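Local coordinates for protein 4-oxalocrotonate decarboxylase NahK (Pseudomonas putida, PDB 5D2K) that catalyses the metal-assisted decarboxylation of (3E)-2-oxohex-3-enedioate to 2-oxopent-4-enoate, a step in naphthalene degradation, at residues E116-K122 and G234-G240; V142-V146 and Y258-V264; V185-T189 and G211-S215. The protein carries 1 engineered substitution. One frame throughout, in Å; residues are numbered along the deposited sequence.

Contact 1: E116-K122 and G234-G240; sequences EISVVTK and GTFIMTG. With MG (magnesium ion), chain C; OOG (2-oxoadipic acid), chain D.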
ATOM      1  N   GLU A 116       3.400  -8.140   3.685  1.00  8.57           N
ATOM      2  CA  GLU A 116       1.933  -8.046   3.734  1.00 10.37           C
ATOM      3  C   GLU A 116       1.261  -9.308   3.225  1.00  9.23           C
ATOM      4  O   GLU A 116       1.899 -10.169   2.618  1.00  9.99           O
ATOM      5  CB  GLU A 116       1.429  -6.840   2.913  1.00 10.32           C
ATOM      6  CG  GLU A 116       2.242  -5.570   3.160  1.00  9.33           C
ATOM      7  CD  GLU A 116       1.562  -4.270   2.786  1.00 12.26           C
ATOM      8  OE1 GLU A 116       0.345  -4.244   2.513  1.00 10.22           O
ATOM      9  OE2 GLU A 116       2.265  -3.246   2.805  1.00 13.43           O
ATOM     10  N   ILE A 117      -0.037  -9.419   3.481  1.00  9.15           N
ATOM     11  CA  ILE A 117      -0.816 -10.447   2.818  1.00  9.38           C
ATOM     12  C   ILE A 117      -1.897  -9.750   1.988  1.00 10.62           C
ATOM     13  O   ILE A 117      -2.564  -8.802   2.439  1.00 10.96           O
ATOM     14  CB  ILE A 117      -1.403 -11.488   3.828  1.00 11.40           C
ATOM     15  CG1 ILE A 117      -2.027 -12.680   3.090  1.00 12.29           C
ATOM     16  CG2 ILE A 117      -2.386 -10.851   4.776  1.00 12.57           C
ATOM     17  CD1 ILE A 117      -1.016 -13.538   2.294  1.00 13.92           C
ATOM     18  N   SER A 118      -2.001 -10.170   0.734  1.00  9.70           N
ATOM     19  CA  SER A 118      -2.991  -9.594  -0.164  1.00  8.48           C
ATOM     20  C   SER A 118      -4.112 -10.568  -0.439  1.00 10.42           C
ATOM     21  O   SER A 118      -3.959 -11.778  -0.250  1.00  9.53           O
ATOM     22  CB  SER A 118      -2.356  -9.187  -1.494  1.00 10.28           C
ATOM     23  OG  SER A 118      -1.298  -8.285  -1.284  1.00  9.84           O
ATOM     24  N   VAL A 119      -5.231 -10.026  -0.904  1.00  9.79           N
ATOM     25  CA  VAL A 119      -6.357 -10.844  -1.347  1.00  9.92           C
ATOM     26  C   VAL A 119      -6.780 -10.414  -2.738  1.00  9.75           C
ATOM     27  O   VAL A 119      -6.523  -9.282  -3.153  1.00 10.60           O
ATOM     28  CB  VAL A 119      -7.587 -10.748  -0.392  1.00 10.70           C
ATOM     29  CG1 VAL A 119      -7.225 -11.247   0.999  1.00 11.53           C
ATOM     30  CG2 VAL A 119      -8.136  -9.316  -0.339  1.00 11.29           C
ATOM     31  N   VAL A 120      -7.398 -11.336  -3.470  1.00  8.02           N
ATOM     32  CA  VAL A 120      -8.103 -10.993  -4.702  1.00  7.62           C
ATOM     33  C   VAL A 120      -9.567 -11.300  -4.470  1.00  9.25           C
ATOM     34  O   VAL A 120      -9.899 -12.374  -3.992  1.00  9.48           O
ATOM     35  CB  VAL A 120      -7.551 -11.775  -5.922  1.00  9.60           C
ATOM     36  CG1 VAL A 120      -8.466 -11.628  -7.130  1.00 11.01           C
ATOM     37  CG2 VAL A 120      -6.162 -11.265  -6.273  1.00 14.40           C
ATOM     38  N   THR A 121     -10.444 -10.348  -4.779  1.00 10.10           N
ATOM     39  CA  THR A 121     -11.870 -10.538  -4.531  1.00  9.85           C
ATOM     40  C   THR A 121     -12.564 -11.180  -5.728  1.00 11.79           C
ATOM     41  O   THR A 121     -12.065 -11.100  -6.848  1.00 10.85           O
ATOM     42  CB  THR A 121     -12.578  -9.209  -4.214  1.00 10.86           C
ATOM     43  OG1 THR A 121     -12.608  -8.373  -5.388  1.00  9.88           O
ATOM     44  CG2 THR A 121     -11.868  -8.479  -3.079  1.00 10.07           C
ATOM     45  N   LYS A 122     -13.722 -11.795  -5.483  1.00 10.72           N
ATOM     46  CA  LYS A 122     -14.529 -12.362  -6.576  1.00 12.28           C
ATOM     47  C   LYS A 122     -15.980 -11.872  -6.578  1.00 12.88           C
ATOM     48  O   LYS A 122     -16.804 -12.374  -7.338  1.00 14.01           O
ATOM     49  CB  LYS A 122     -14.506 -13.897  -6.534  1.00 11.31           C
ATOM     50  CG  LYS A 122     -14.914 -14.521  -5.206  1.00 13.56           C
ATOM     51  CD  LYS A 122     -14.895 -16.043  -5.317  1.00 14.41           C
ATOM     52  CE  LYS A 122     -15.174 -16.703  -3.987  1.00 20.19           C
ATOM     53  NZ  LYS A 122     -15.271 -18.187  -4.157  1.00 26.67           N
ATOM     54  N   GLY A 234     -12.821  -8.828  -8.442  1.00 11.12           N
ATOM     55  CA  GLY A 234     -11.572  -9.057  -9.146  1.00 14.35           C
ATOM     56  C   GLY A 234     -10.455  -8.115  -8.753  1.00 15.71           C
ATOM     57  O   GLY A 234      -9.443  -8.034  -9.445  1.00 17.23           O
ATOM     58  N   THR A 235     -10.628  -7.402  -7.644  1.00 13.17           N
ATOM     59  CA  THR A 235      -9.628  -6.445  -7.197  1.00 11.61           C
ATOM     60  C   THR A 235      -8.569  -7.086  -6.300  1.00 10.45           C
ATOM     61  O   THR A 235      -8.886  -7.833  -5.375  1.00 10.83           O
ATOM     62  CB  THR A 235     -10.286  -5.265  -6.445  1.00 12.35           C
ATOM     63  OG1 THR A 235     -11.266  -4.650  -7.301  1.00 13.22           O
ATOM     64  CG2 THR A 235      -9.249  -4.211  -6.025  1.00 12.51           C
ATOM     65  N   PHE A 236      -7.314  -6.765  -6.594  1.00 10.50           N
ATOM     66  CA  PHE A 236      -6.164  -7.142  -5.767  1.00  8.62           C
ATOM     67  C   PHE A 236      -6.003  -6.092  -4.675  1.00  8.37           C
ATOM     68  O   PHE A 236      -5.937  -4.902  -4.967  1.00 10.91           O
ATOM     69  CB  PHE A 236      -4.918  -7.249  -6.657  1.00 10.05           C
ATOM     70  CG  PHE A 236      -3.613  -7.473  -5.927  1.00 10.24           C
ATOM     71  CD1 PHE A 236      -3.199  -8.748  -5.588  1.00 11.38           C
ATOM     72  CD2 PHE A 236      -2.753  -6.418  -5.691  1.00 14.03           C
ATOM     73  CE1 PHE A 236      -1.966  -8.953  -4.974  1.00 13.54           C
ATOM     74  CE2 PHE A 236      -1.522  -6.620  -5.075  1.00 13.67           C
ATOM     75  CZ  PHE A 236      -1.138  -7.890  -4.713  1.00 13.18           C
ATOM     76  N   ILE A 237      -5.970  -6.538  -3.415  1.00  7.75           N
ATOM     77  CA  ILE A 237      -5.856  -5.637  -2.261  1.00  8.77           C
ATOM     78  C   ILE A 237      -4.701  -6.021  -1.348  1.00  9.58           C
ATOM     79  O   ILE A 237      -4.680  -7.125  -0.803  1.00 10.10           O
ATOM     80  CB  ILE A 237      -7.147  -5.634  -1.401  1.00  8.49           C
ATOM     81  CG1 ILE A 237      -8.386  -5.382  -2.257  1.00  8.68           C
ATOM     82  CG2 ILE A 237      -7.038  -4.616  -0.255  1.00 12.32           C
ATOM     83  CD1 ILE A 237      -9.676  -5.595  -1.476  1.00 11.07           C
ATOM     84  N   MET A 238      -3.765  -5.101  -1.147  1.00  8.07           N
ATOM     85  CA  MET A 238      -2.689  -5.301  -0.172  1.00 10.08           C
ATOM     86  C   MET A 238      -3.170  -4.771   1.167  1.00  9.56           C
ATOM     87  O   MET A 238      -3.468  -3.583   1.278  1.00 12.51           O
ATOM     88  CB  MET A 238      -1.412  -4.581  -0.611  1.00 13.52           C
ATOM     89  CG  MET A 238      -0.860  -5.084  -1.923  1.00 12.65           C
ATOM     90  SD  MET A 238       0.725  -4.309  -2.337  1.00 15.28           S
ATOM     91  CE  MET A 238       1.643  -4.556  -0.867  1.00 12.84           C
ATOM     92  N   THR A 239      -3.253  -5.625   2.186  1.00  9.25           N
ATOM     93  CA  THR A 239      -4.035  -5.247   3.361  1.00  8.91           C
ATOM     94  C   THR A 239      -3.266  -4.494   4.435  1.00 10.07           C
ATOM     95  O   THR A 239      -3.881  -3.965   5.362  1.00  9.60           O
ATOM     96  CB  THR A 239      -4.721  -6.489   4.009  1.00  8.00           C
ATOM     97  OG1 THR A 239      -3.742  -7.444   4.437  1.00 10.07           O
ATOM     98  CG2 THR A 239      -5.697  -7.157   3.018  1.00 10.15           C
ATOM     99  N   GLY A 240      -1.937  -4.398   4.306  1.00  8.86           N
ATOM    100  CA  GLY A 240      -1.148  -3.600   5.241  1.00  8.62           C
ATOM    101  C   GLY A 240       0.134  -4.246   5.753  1.00 10.76           C
ATOM    102  O   GLY A 240       0.255  -5.462   5.848  1.00 10.85           O
TER
HETATM  103 MG    MG C 301       2.068  -1.245   2.736  1.00 12.55          MG
HETATM  104  C2  OOG D 302       2.755   4.937   4.151  1.00 22.99           C
HETATM  105  C3  OOG D 302       2.473   3.564   3.567  1.00 26.41           C
HETATM  106  C4  OOG D 302       1.792   2.675   4.587  1.00 22.44           C
HETATM  107  C6  OOG D 302       1.494   0.140   5.121  1.00 17.49           C
HETATM  108  O4  OOG D 302       1.436  -1.046   4.720  1.00 16.59           O
HETATM  109  O3  OOG D 302       1.386   0.411   6.344  1.00 20.41           O
HETATM  110  C5  OOG D 302       1.713   1.241   4.114  1.00 16.99           C
HETATM  111  C1  OOG D 302       4.179   5.002   4.666  1.00 30.42           C
HETATM  112  O1  OOG D 302       5.016   5.800   4.153  1.00 26.12           O
HETATM  113  O2  OOG D 302       4.522   4.254   5.619  1.00 31.38           O
HETATM  114  O5  OOG D 302       1.817   0.927   2.947  1.00 13.72           O
HETATM  115  O   HOH W   1       0.064  -1.552   2.229  1.00 12.84           O
HETATM  116  O   HOH W   2      -1.180  -7.659   5.371  1.00 10.50           O
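E116 and G240 meet where the antiparallel strands 116-121 and 236-238 run up to the metal site. The E116 carboxylate divides its work: OE2 binds magnesium at 2.0 Å, while OE1 accepts a weak bond from G240 N (2.9 Å) and a hydrogen bond donated by a metal-bound water. E114 and E147 complete the coordination. Glycine suits position 240, since its backbone angles would jam a CB against the preceding carbonyl. Next, I117 O takes two donors from T239: OG1 at 2.7 Å, in the carbonyl plane, and the backbone N at 3.3 Å. The T239 chi1 of 61° tucks its OG1 between backbone N and carbonyl carbon, which lets one residue grip the oxygen twice. S118, small enough to fit beside F236 and M238, sets OG 3.3 Å from M238 CG and hydrogen-bonds to T145. V119 pairs with I237 in both directions, the bond from I237 N to V119 O being nearly straight (2.8 Å, 166° at the hydrogen). V120 CG2 then abuts the F236 ring edge, 3.9 Å from CD1. At T121 the backbone N donates to T235 O, while OG1 accepts from T235 N (3.2 Å) and, weakly, from G234 N. The contact thus probably helps orient a glutamate on magnesium, which 2-oxoadipic acid, a saturated substrate analogue, chelates through O4 and keto O5. Substrate bound likewise would probably have its keto group polarised, consistent with stabilising a dienolate as carbon dioxide leaves.

Contact 2: V142-V146 and Y258-V264; sequences VIPTV and YQGLGSV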
ATOM      1  N   VAL A 142      -5.642 -15.721  -1.602  1.00 10.30           N
ATOM      2  CA  VAL A 142      -4.699 -14.849  -0.912  1.00 10.90           C
ATOM      3  C   VAL A 142      -3.328 -14.920  -1.589  1.00 12.04           C
ATOM      4  O   VAL A 142      -2.999 -15.936  -2.204  1.00 13.05           O
ATOM      5  CB  VAL A 142      -4.592 -15.225   0.577  1.00 13.64           C
ATOM      6  CG1 VAL A 142      -5.999 -15.352   1.178  1.00 15.37           C
ATOM      7  CG2 VAL A 142      -3.804 -16.514   0.749  1.00 16.37           C
ATOM      8  N   ILE A 143      -2.563 -13.828  -1.492  1.00  9.61           N
ATOM      9  CA  ILE A 143      -1.269 -13.694  -2.162  0.56 11.36           C
ATOM     10  C   ILE A 143      -0.214 -13.078  -1.249  1.00 10.76           C
ATOM     11  O   ILE A 143      -0.327 -11.907  -0.889  1.00 10.63           O
ATOM     12  CB  ILE A 143      -1.382 -12.808  -3.421  0.56 12.10           C
ATOM     13  CG1 ILE A 143      -2.342 -13.431  -4.440  0.56 11.17           C
ATOM     14  CG2 ILE A 143      -0.014 -12.572  -4.047  0.56 12.78           C
ATOM     15  CD1 ILE A 143      -2.589 -12.539  -5.637  0.56 14.69           C
ATOM     16  N   PRO A 144       0.820 -13.860  -0.876  1.00  9.06           N
ATOM     17  CA  PRO A 144       1.948 -13.261  -0.143  1.00  9.95           C
ATOM     18  C   PRO A 144       2.550 -12.119  -0.953  1.00 10.67           C
ATOM     19  O   PRO A 144       2.815 -12.305  -2.140  1.00  9.51           O
ATOM     20  CB  PRO A 144       2.928 -14.425   0.002  1.00  9.22           C
ATOM     21  CG  PRO A 144       2.029 -15.640   0.072  1.00  8.94           C
ATOM     22  CD  PRO A 144       0.950 -15.326  -0.974  1.00 10.10           C
ATOM     23  N   THR A 145       2.711 -10.949  -0.338  1.00  7.71           N
ATOM     24  CA  THR A 145       3.133  -9.756  -1.069  1.00  8.25           C
ATOM     25  C   THR A 145       4.065  -8.898  -0.226  1.00 10.40           C
ATOM     26  O   THR A 145       3.748  -8.577   0.922  1.00 12.33           O
ATOM     27  CB  THR A 145       1.925  -8.877  -1.483  1.00  9.32           C
ATOM     28  OG1 THR A 145       0.955  -9.665  -2.179  1.00 10.25           O
ATOM     29  CG2 THR A 145       2.358  -7.719  -2.386  1.00 11.61           C
ATOM     30  N   VAL A 146       5.202  -8.511  -0.802  1.00  8.48           N
ATOM     31  CA  VAL A 146       6.107  -7.562  -0.171  1.00  9.33           C
ATOM     32  C   VAL A 146       5.946  -6.205  -0.844  1.00 10.82           C
ATOM     33  O   VAL A 146       6.081  -6.108  -2.069  1.00 12.88           O
ATOM     34  CB  VAL A 146       7.579  -8.030  -0.281  1.00  9.47           C
ATOM     35  CG1 VAL A 146       8.540  -6.980   0.300  1.00 11.48           C
ATOM     36  CG2 VAL A 146       7.757  -9.350   0.452  1.00 10.89           C
ATOM     37  N   TYR A 258       6.435 -16.979   4.554  1.00 10.63           N
ATOM     38  CA  TYR A 258       5.047 -17.001   4.974  1.00 10.34           C
ATOM     39  C   TYR A 258       4.704 -18.391   5.453  1.00 13.01           C
ATOM     40  O   TYR A 258       4.849 -19.348   4.706  1.00 13.10           O
ATOM     41  CB  TYR A 258       4.133 -16.584   3.810  1.00 10.08           C
ATOM     42  CG  TYR A 258       4.233 -15.114   3.463  1.00  9.69           C
ATOM     43  CD1 TYR A 258       5.338 -14.612   2.779  1.00 10.06           C
ATOM     44  CD2 TYR A 258       3.228 -14.220   3.835  1.00 11.87           C
ATOM     45  CE1 TYR A 258       5.435 -13.267   2.473  1.00  9.91           C
ATOM     46  CE2 TYR A 258       3.315 -12.872   3.529  1.00 11.21           C
ATOM     47  CZ  TYR A 258       4.420 -12.398   2.859  1.00  9.93           C
ATOM     48  OH  TYR A 258       4.505 -11.054   2.556  1.00 11.35           O
ATOM     49  N   GLN A 259       4.290 -18.493   6.714  1.00 11.72           N
ATOM     50  CA  GLN A 259       3.933 -19.776   7.318  1.00 13.09           C
ATOM     51  C   GLN A 259       3.007 -20.605   6.424  1.00 13.21           C
ATOM     52  O   GLN A 259       1.878 -20.199   6.132  1.00 15.52           O
ATOM     53  CB  GLN A 259       3.289 -19.524   8.675  1.00 13.86           C
ATOM     54  CG  GLN A 259       2.941 -20.788   9.436  1.00 13.72           C
ATOM     55  CD  GLN A 259       1.969 -20.515  10.544  1.00 16.60           C
ATOM     56  OE1 GLN A 259       1.349 -19.454  10.586  1.00 14.98           O
ATOM     57  NE2 GLN A 259       1.809 -21.479  11.450  1.00 15.01           N
ATOM     58  N   GLY A 260       3.518 -21.747   5.956  1.00 14.71           N
ATOM     59  CA  GLY A 260       2.743 -22.652   5.119  1.00 17.27           C
ATOM     60  C   GLY A 260       2.501 -22.212   3.684  1.00 19.87           C
ATOM     61  O   GLY A 260       1.804 -22.899   2.930  1.00 18.57           O
ATOM     62  N   LEU A 261       3.064 -21.071   3.299  1.00 14.49           N
ATOM     63  CA  LEU A 261       2.828 -20.504   1.971  1.00 13.99           C
ATOM     64  C   LEU A 261       4.118 -20.142   1.242  1.00 14.53           C
ATOM     65  O   LEU A 261       4.111 -19.302   0.348  1.00 16.01           O
ATOM     66  CB  LEU A 261       1.944 -19.252   2.067  1.00 12.43           C
ATOM     67  CG  LEU A 261       0.518 -19.432   2.589  1.00 13.59           C
ATOM     68  CD1 LEU A 261      -0.158 -18.062   2.685  1.00 16.00           C
ATOM     69  CD2 LEU A 261      -0.276 -20.376   1.704  1.00 15.94           C
ATOM     70  N   GLY A 262       5.227 -20.770   1.613  1.00 12.84           N
ATOM     71  CA  GLY A 262       6.466 -20.524   0.889  1.00 14.53           C
ATOM     72  C   GLY A 262       7.076 -19.167   1.197  1.00 13.82           C
ATOM     73  O   GLY A 262       6.944 -18.649   2.304  1.00 14.47           O
ATOM     74  N   SER A 263       7.746 -18.578   0.212  1.00 13.52           N
ATOM     75  CA  SER A 263       8.455 -17.332   0.449  1.00 10.99           C
ATOM     76  C   SER A 263       8.408 -16.414  -0.758  1.00 13.24           C
ATOM     77  O   SER A 263       8.201 -16.865  -1.877  1.00 12.26           O
ATOM     78  CB  SER A 263       9.918 -17.600   0.826  1.00 16.27           C
ATOM     79  OG  SER A 263      10.589 -18.283  -0.218  1.00 17.72           O
ATOM     80  N   VAL A 264       8.596 -15.123  -0.495  1.00 11.37           N
ATOM     81  CA  VAL A 264       8.716 -14.085  -1.516  1.00 12.29           C
ATOM     82  C   VAL A 264      10.126 -13.518  -1.454  1.00 11.82           C
ATOM     83  O   VAL A 264      10.606 -13.184  -0.371  1.00 13.56           O
ATOM     84  CB  VAL A 264       7.692 -12.943  -1.295  1.00  9.82           C
ATOM     85  CG1 VAL A 264       7.807 -11.886  -2.392  1.00 11.66           C
ATOM     86  CG2 VAL A 264       6.276 -13.499  -1.213  1.00 12.71           C
TER
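P144 sets its CB on the face of Y258 in a CH-pi contact, its own ring tilted away, at a hairpin whose type II turn, Y258 to L261, is followed by a classic beta bulge in which L261 and G262 both face Y258. The proline CB stands 3.5 Å from the ring centroid and only 4° off its normal, almost exactly over the centre of one face. The aromatic face accepts the C-H of the proline CB, and Y258 also has a hydroxyl that reaches past it to hydrogen-bond with E116 O. L261 comes to the same proline at about a right angle, its CB 4.1 Å from P144 CG. V264 works as a fork: with chi1 at -178°, its CG2 lies 3.7 Å from P144 CB while CG1 runs the other way, 3.8 Å from V146 CG2, as the two valines lie alongside, pointing opposite ways. A branched valine suits position 264 because its two methyls meet different neighbours. Glycines G260 and G262 suit the positive phi angles of turn and bulge. Through these apolar groups the hairpin joining strands 253-258 and 263-268 of the five-stranded sheet packs against strand 139-149 of the eight-stranded one. T145 turns its side chain away from the hairpin, toward S118, and its OG1 donates to I143 O at 2.9 Å from well above the carbonyl plane.

Contact 3: V185-T189 and G211-S215; sequences VDLRT and GHPLS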
ATOM      1  N   VAL A 185      -6.215 -20.959   4.551  1.00 16.03           N
ATOM      2  CA  VAL A 185      -5.253 -20.064   5.192  0.72 17.56           C
ATOM      3  C   VAL A 185      -5.896 -19.253   6.317  1.00 18.89           C
ATOM      4  O   VAL A 185      -6.884 -18.543   6.095  1.00 24.20           O
ATOM      5  CB  VAL A 185      -4.633 -19.071   4.178  0.72 17.66           C
ATOM      6  CG1 VAL A 185      -3.454 -18.325   4.816  0.72 19.44           C
ATOM      7  CG2 VAL A 185      -4.194 -19.789   2.899  0.72 17.98           C
ATOM      8  N   ASP A 186      -5.328 -19.342   7.512  1.00 14.88           N
ATOM      9  CA  ASP A 186      -5.779 -18.522   8.628  1.00 12.69           C
ATOM     10  C   ASP A 186      -5.017 -17.202   8.594  1.00 13.83           C
ATOM     11  O   ASP A 186      -3.846 -17.146   8.972  1.00 14.95           O
ATOM     12  CB  ASP A 186      -5.557 -19.254   9.955  1.00 13.23           C
ATOM     13  CG  ASP A 186      -6.164 -18.523  11.150  1.00 15.85           C
ATOM     14  OD1 ASP A 186      -6.177 -17.275  11.173  1.00 15.94           O
ATOM     15  OD2 ASP A 186      -6.628 -19.211  12.087  1.00 19.41           O
ATOM     16  N   LEU A 187      -5.666 -16.143   8.126  1.00 11.94           N
ATOM     17  CA  LEU A 187      -4.972 -14.864   7.979  1.00 11.68           C
ATOM     18  C   LEU A 187      -4.680 -14.195   9.313  1.00 13.19           C
ATOM     19  O   LEU A 187      -3.822 -13.315   9.390  1.00 13.70           O
ATOM     20  CB  LEU A 187      -5.787 -13.913   7.100  1.00 10.77           C
ATOM     21  CG  LEU A 187      -5.960 -14.398   5.661  1.00 11.08           C
ATOM     22  CD1 LEU A 187      -6.764 -13.381   4.855  1.00 15.50           C
ATOM     23  CD2 LEU A 187      -4.601 -14.672   5.002  1.00 16.40           C
ATOM     24  N   ARG A 188      -5.392 -14.601  10.362  1.00 12.56           N
ATOM     25  CA  ARG A 188      -5.162 -14.012  11.682  1.00 11.11           C
ATOM     26  C   ARG A 188      -3.873 -14.540  12.305  1.00 11.42           C
ATOM     27  O   ARG A 188      -3.103 -13.778  12.911  1.00 13.72           O
ATOM     28  CB  ARG A 188      -6.351 -14.297  12.612  1.00 13.58           C
ATOM     29  CG  ARG A 188      -6.225 -13.631  13.977  1.00 15.24           C
ATOM     30  CD  ARG A 188      -7.400 -14.004  14.880  1.00 15.33           C
ATOM     31  NE  ARG A 188      -7.436 -15.430  15.190  1.00 14.86           N
ATOM     32  CZ  ARG A 188      -6.918 -15.971  16.290  1.00 18.43           C
ATOM     33  NH1 ARG A 188      -6.295 -15.207  17.176  1.00 18.49           N
ATOM     34  NH2 ARG A 188      -7.016 -17.275  16.500  1.00 18.47           N
ATOM     35  N   THR A 189      -3.630 -15.835  12.137  1.00 12.62           N
ATOM     36  CA  THR A 189      -2.488 -16.468  12.781  1.00 11.39           C
ATOM     37  C   THR A 189      -1.304 -16.682  11.837  1.00 12.76           C
ATOM     38  O   THR A 189      -0.288 -17.234  12.236  1.00 12.19           O
ATOM     39  CB  THR A 189      -2.878 -17.825  13.408  1.00 12.20           C
ATOM     40  OG1 THR A 189      -3.266 -18.752  12.381  1.00 14.35           O
ATOM     41  CG2 THR A 189      -4.037 -17.638  14.395  1.00 15.46           C
ATOM     42  N   GLY A 211      -6.296  -6.474  13.746  1.00 15.55           N
ATOM     43  CA  GLY A 211      -6.852  -7.645  14.403  1.00 15.18           C
ATOM     44  C   GLY A 211      -7.106  -8.806  13.456  1.00 14.30           C
ATOM     45  O   GLY A 211      -7.196  -9.958  13.874  1.00 15.66           O
ATOM     46  N   HIS A 212      -7.245  -8.488  12.168  1.00 14.01           N
ATOM     47  CA  HIS A 212      -7.511  -9.486  11.135  1.00 12.39           C
ATOM     48  C   HIS A 212      -7.355  -8.816   9.774  1.00 10.42           C
ATOM     49  O   HIS A 212      -7.990  -7.802   9.538  1.00 12.68           O
ATOM     50  CB  HIS A 212      -8.930 -10.055  11.254  1.00 11.94           C
ATOM     51  CG  HIS A 212      -9.098 -11.375  10.581  1.00 12.90           C
ATOM     52  ND1 HIS A 212      -8.991 -11.542   9.214  1.00 11.61           N
ATOM     53  CD2 HIS A 212      -9.354 -12.605  11.092  1.00 10.95           C
ATOM     54  CE1 HIS A 212      -9.169 -12.818   8.918  1.00 13.61           C
ATOM     55  NE2 HIS A 212      -9.381 -13.482  10.041  1.00 11.74           N
ATOM     56  N   PRO A 213      -6.528  -9.381   8.870  1.00 12.45           N
ATOM     57  CA  PRO A 213      -6.385  -8.704   7.569  1.00  9.91           C
ATOM     58  C   PRO A 213      -7.712  -8.442   6.827  1.00 10.00           C
ATOM     59  O   PRO A 213      -7.830  -7.454   6.086  1.00  9.70           O
ATOM     60  CB  PRO A 213      -5.487  -9.672   6.784  1.00  9.27           C
ATOM     61  CG  PRO A 213      -4.593 -10.247   7.845  1.00 11.19           C
ATOM     62  CD  PRO A 213      -5.556 -10.483   9.019  1.00 11.06           C
ATOM     63  N   LEU A 214      -8.714  -9.291   7.037  1.00 10.63           N
ATOM     64  CA  LEU A 214      -9.990  -9.070   6.356  1.00  9.44           C
ATOM     65  C   LEU A 214     -10.715  -7.830   6.913  1.00  8.94           C
ATOM     66  O   LEU A 214     -11.552  -7.236   6.225  1.00 10.03           O
ATOM     67  CB  LEU A 214     -10.869 -10.319   6.454  1.00  9.00           C
ATOM     68  CG  LEU A 214     -10.344 -11.546   5.706  1.00 11.48           C
ATOM     69  CD1 LEU A 214     -11.370 -12.669   5.716  1.00 12.67           C
ATOM     70  CD2 LEU A 214      -9.943 -11.184   4.264  1.00 11.13           C
ATOM     71  N   SER A 215     -10.378  -7.409   8.136  1.00  9.83           N
ATOM     72  CA  SER A 215     -10.953  -6.168   8.672  1.00  9.81           C
ATOM     73  C   SER A 215     -10.425  -4.959   7.913  1.00 11.35           C
ATOM     74  O   SER A 215     -11.090  -3.931   7.813  1.00 10.99           O
ATOM     75  CB  SER A 215     -10.656  -6.016  10.168  1.00 10.87           C
ATOM     76  OG  SER A 215     -11.363  -7.002  10.922  1.00 12.81           O
TER
HETATM   77  O   HOH W   3      -9.289 -16.268  10.614  1.00 15.73           O
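A chi1 of -159° carries the H212 ring away from its own backbone N, and a chi2 of -65° turns it so that the backbone N of R188 lies over one face, toward its rim, while ND1 swings back to L214. The R188 CB lies 3.8 Å from H212 CD2, and L187 CB is 4.0 Å from CE1. H212 is the N-cap of helix 213-225: ND1 accepts from L214 N at 3.1 Å, in the ring plane, which fixes the ring's rotation. On its far side NE2 holds a water that also gives a weak bond to D186 OD1. That carboxylate oxygen forms an Asx motif spanning L187 and R188, receiving T189 N at 3.1 Å. P213 fits the first helical turn, where a backbone N-H is not needed; its CD sits 3.3 Å from L187 O, a buried oxygen with no polar partner in the model. L187 CD1 and L214 CD2, 3.9 Å apart, meet as side chains crossing at about a right angle. The loop before strand 191-196 thereby packs on the start of helix 213-225, with I117 of strand 112-121 touching L187 and P213, V142 of strand 139-149 touching L187, and helix 132-135 bordering L214.

Overall arrangement
From the N terminus, the chain first lays down 116-122 and then 142-146, neighbouring strands of the larger sheet. It passes through 185-189 and comes back at 211-215, closing the short loop of contact 3. Contact 1 closes when 234-240 returns beside 116-122, and contact 2 when 258-264 reaches 142-146. The long loops of contacts 1 and 2 therefore cross, and contact 3 is nested inside both. Contact 1 is a pairing within the larger sheet at the metal site, contact 2 brings the second sheet against it, and contact 3 joins a loop to the helix preceding strand 236-238. All three touch one another, their centres about 12 to 13 Å apart.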